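Local coordinates for response regulator ChrA (Corynebacterium diphtheriae, PDB 4YN8), which probably binds DNA to regulate transcription as the response regulator of a haem-sensing two-component system, at residues M9-H14 and A35-G40. The protein carries 1 engineered substitution. Numbering follows the deposited sequence. Where two conformers were deposited one is given.
Sequences MLIDDH and AEASDG. With MG (magnesium ion), chain F.
The parallel strand pair that opens the receiver domain of a response regulator sets Leu-10 across from Glu-36, its backbone bonded to Ala-35 through N and to Ala-37 through O, and delivers the following acidic loop to a magnesium ion. Three backbone hydrogen bonds tie the pair: Leu-10 N to Ala-35 O (3.0 Å), Ala-37 N back to Leu-10 O, and Asp-12 N to Ala-37 O (3.1 Å). Strand 31-37 lies at one edge of the sheet, and strand 6-11 is bonded on its other flank to strand 50-53.

On the face of Met-9 and Ile-11, small residues meet long ones. With CG turned opposite the backbone N (chi1 179°), Met-9 runs on extended along the neighbouring strand: CG lies 3.9 Å from Ala-35 CB, and the terminal CE comes equally near Ala-37 CB. Ile-11 reaches further along, its CG2 branch 3.6 Å from Asp-39 O where the second chain turns out of the sheet. The other face carries Leu-10 and Glu-36, whose aliphatic CB and CG pass beside Leu-10 O while OE1 forms a salt bridge with Arg-18 of helix 15-26.

Beyond the last bridge, Asp-12 turns away from the neighbouring strand. Its OD1 binds magnesium at 2.1 Å and also accepts His-14 N in an Asx turn, the donor standing 39° out of the carboxylate plane, so one oxygen serves both metal and backbone. His-14 ND1, 2.4 Å from the magnesium, Asp-54 OD1 and three waters complete six ligands. The end of Asp-13 comes close to Ser-38, where OD1 and Ser-38 O are two acceptors without a hydrogen bond.

Such a loop, at the carboxyl end of the first strand of a beta-alpha-beta unit, supplies part of the acidic metal site of the CheY-like receiver fold, completed here by Asp-54.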
loop_
_atom_site.group_PDB
_atom_site.type_symbol
_atom_site.label_atom_id
_atom_site.label_comp_id
_atom_site.label_asym_id
_atom_site.label_seq_id
_atom_site.Cartn_x
_atom_site.Cartn_y
_atom_site.Cartn_z
ATOM N N MET A 9 15.939 14.781 8.433
ATOM C CA MET A 9 16.577 13.814 7.546
ATOM C C MET A 9 15.601 13.422 6.458
ATOM O O MET A 9 14.500 13.011 6.752
ATOM C CB MET A 9 17.038 12.558 8.250
ATOM C CG MET A 9 17.688 11.539 7.293
ATOM S SD MET A 9 18.617 10.324 8.274
ATOM C CE MET A 9 19.910 9.896 7.132
ATOM N N LEU A 10 16.028 13.584 5.221
ATOM C CA LEU A 10 15.169 13.388 4.052
ATOM C C LEU A 10 15.663 12.180 3.306
ATOM O O LEU A 10 16.828 12.142 2.908
ATOM C CB LEU A 10 15.281 14.609 3.149
ATOM C CG LEU A 10 14.574 14.518 1.794
ATOM C CD1 LEU A 10 13.092 14.390 2.050
ATOM C CD2 LEU A 10 14.887 15.775 1.026
ATOM N N ILE A 11 14.778 11.225 3.068
ATOM C CA ILE A 11 15.138 9.911 2.527
ATOM C C ILE A 11 14.285 9.642 1.294
ATOM O O ILE A 11 13.047 9.744 1.356
ATOM C CB ILE A 11 14.896 8.839 3.570
ATOM C CG1 ILE A 11 15.643 9.216 4.851
ATOM C CG2 ILE A 11 15.371 7.469 3.064
ATOM C CD1 ILE A 11 15.656 8.128 5.903
ATOM N N ASP A 12 14.947 9.346 0.181
ATOM C CA ASP A 12 14.262 9.034 -1.079
ATOM C C ASP A 12 15.308 8.424 -1.984
ATOM O O ASP A 12 16.415 8.963 -2.089
ATOM C CB ASP A 12 13.715 10.337 -1.702
ATOM C CG ASP A 12 12.839 10.113 -2.919
ATOM O OD1 ASP A 12 13.012 9.153 -3.717
ATOM O OD2 ASP A 12 11.933 10.968 -3.058
ATOM N N ASP A 13 14.932 7.363 -2.679
ATOM C CA ASP A 13 15.879 6.671 -3.566
ATOM C C ASP A 13 16.101 7.377 -4.886
ATOM O O ASP A 13 17.006 6.976 -5.675
ATOM C CB ASP A 13 15.405 5.266 -3.850
ATOM C CG ASP A 13 16.463 4.427 -4.570
ATOM O OD1 ASP A 13 17.636 4.447 -4.138
ATOM O OD2 ASP A 13 16.083 3.760 -5.548
ATOM N N HIS A 14 15.282 8.375 -5.161
ATOM C CA HIS A 14 15.303 9.122 -6.429
ATOM C C HIS A 14 15.830 10.497 -6.273
ATOM O O HIS A 14 15.111 11.384 -5.850
ATOM C CB HIS A 14 13.885 9.089 -7.037
ATOM C CG HIS A 14 13.359 7.713 -7.125
ATOM N ND1 HIS A 14 12.509 7.154 -6.172
ATOM C CD2 HIS A 14 13.706 6.719 -7.952
ATOM C CE1 HIS A 14 12.335 5.879 -6.469
ATOM N NE2 HIS A 14 13.070 5.595 -7.529
ATOM N N ALA A 35 20.496 16.060 6.806
ATOM C CA ALA A 35 20.959 14.722 6.377
ATOM C C ALA A 35 20.057 14.236 5.250
ATOM O O ALA A 35 18.861 14.558 5.239
ATOM C CB ALA A 35 20.922 13.734 7.526
ATOM N N GLU A 36 20.634 13.475 4.327
ATOM C CA GLU A 36 19.855 12.808 3.271
ATOM C C GLU A 36 20.295 11.379 3.132
ATOM O O GLU A 36 21.488 11.057 3.349
ATOM C CB GLU A 36 20.109 13.522 1.957
ATOM C CG GLU A 36 19.455 14.880 1.869
ATOM C CD GLU A 36 19.782 15.569 0.548
ATOM O OE1 GLU A 36 19.274 15.140 -0.537
ATOM O OE2 GLU A 36 20.538 16.555 0.598
ATOM N N ALA A 37 19.405 10.497 2.716
ATOM C CA ALA A 37 19.787 9.146 2.436
ATOM C C ALA A 37 18.977 8.636 1.263
ATOM O O ALA A 37 17.944 9.238 0.946
ATOM C CB ALA A 37 19.566 8.246 3.643
ATOM N N SER A 38 19.431 7.542 0.673
ATOM C CA SER A 38 18.721 6.942 -0.470
ATOM C C SER A 38 17.921 5.658 -0.105
ATOM O O SER A 38 17.192 5.081 -0.945
ATOM C CB SER A 38 19.696 6.772 -1.602
ATOM O OG SER A 38 20.560 5.782 -1.235
ATOM N N ASP A 39 18.050 5.209 1.150
ATOM C CA ASP A 39 17.194 4.163 1.704
ATOM C C ASP A 39 17.267 4.209 3.233
ATOM O O ASP A 39 17.929 5.062 3.776
ATOM C CB ASP A 39 17.589 2.788 1.183
ATOM C CG ASP A 39 18.984 2.409 1.548
ATOM O OD1 ASP A 39 19.279 2.241 2.762
ATOM O OD2 ASP A 39 19.736 2.191 0.567
ATOM N N GLY A 40 16.574 3.296 3.900
ATOM C CA GLY A 40 16.473 3.345 5.335
ATOM C C GLY A 40 17.483 2.518 6.112
ATOM O O GLY A 40 17.280 2.274 7.285
HETATM MG MG MG F . 11.310 8.020 -4.298
HETATM O O HOH W 1 9.707 6.967 -4.851
HETATM O O HOH W 2 12.236 6.558 -2.948
HETATM O O HOH W 3 10.947 9.864 -5.134
#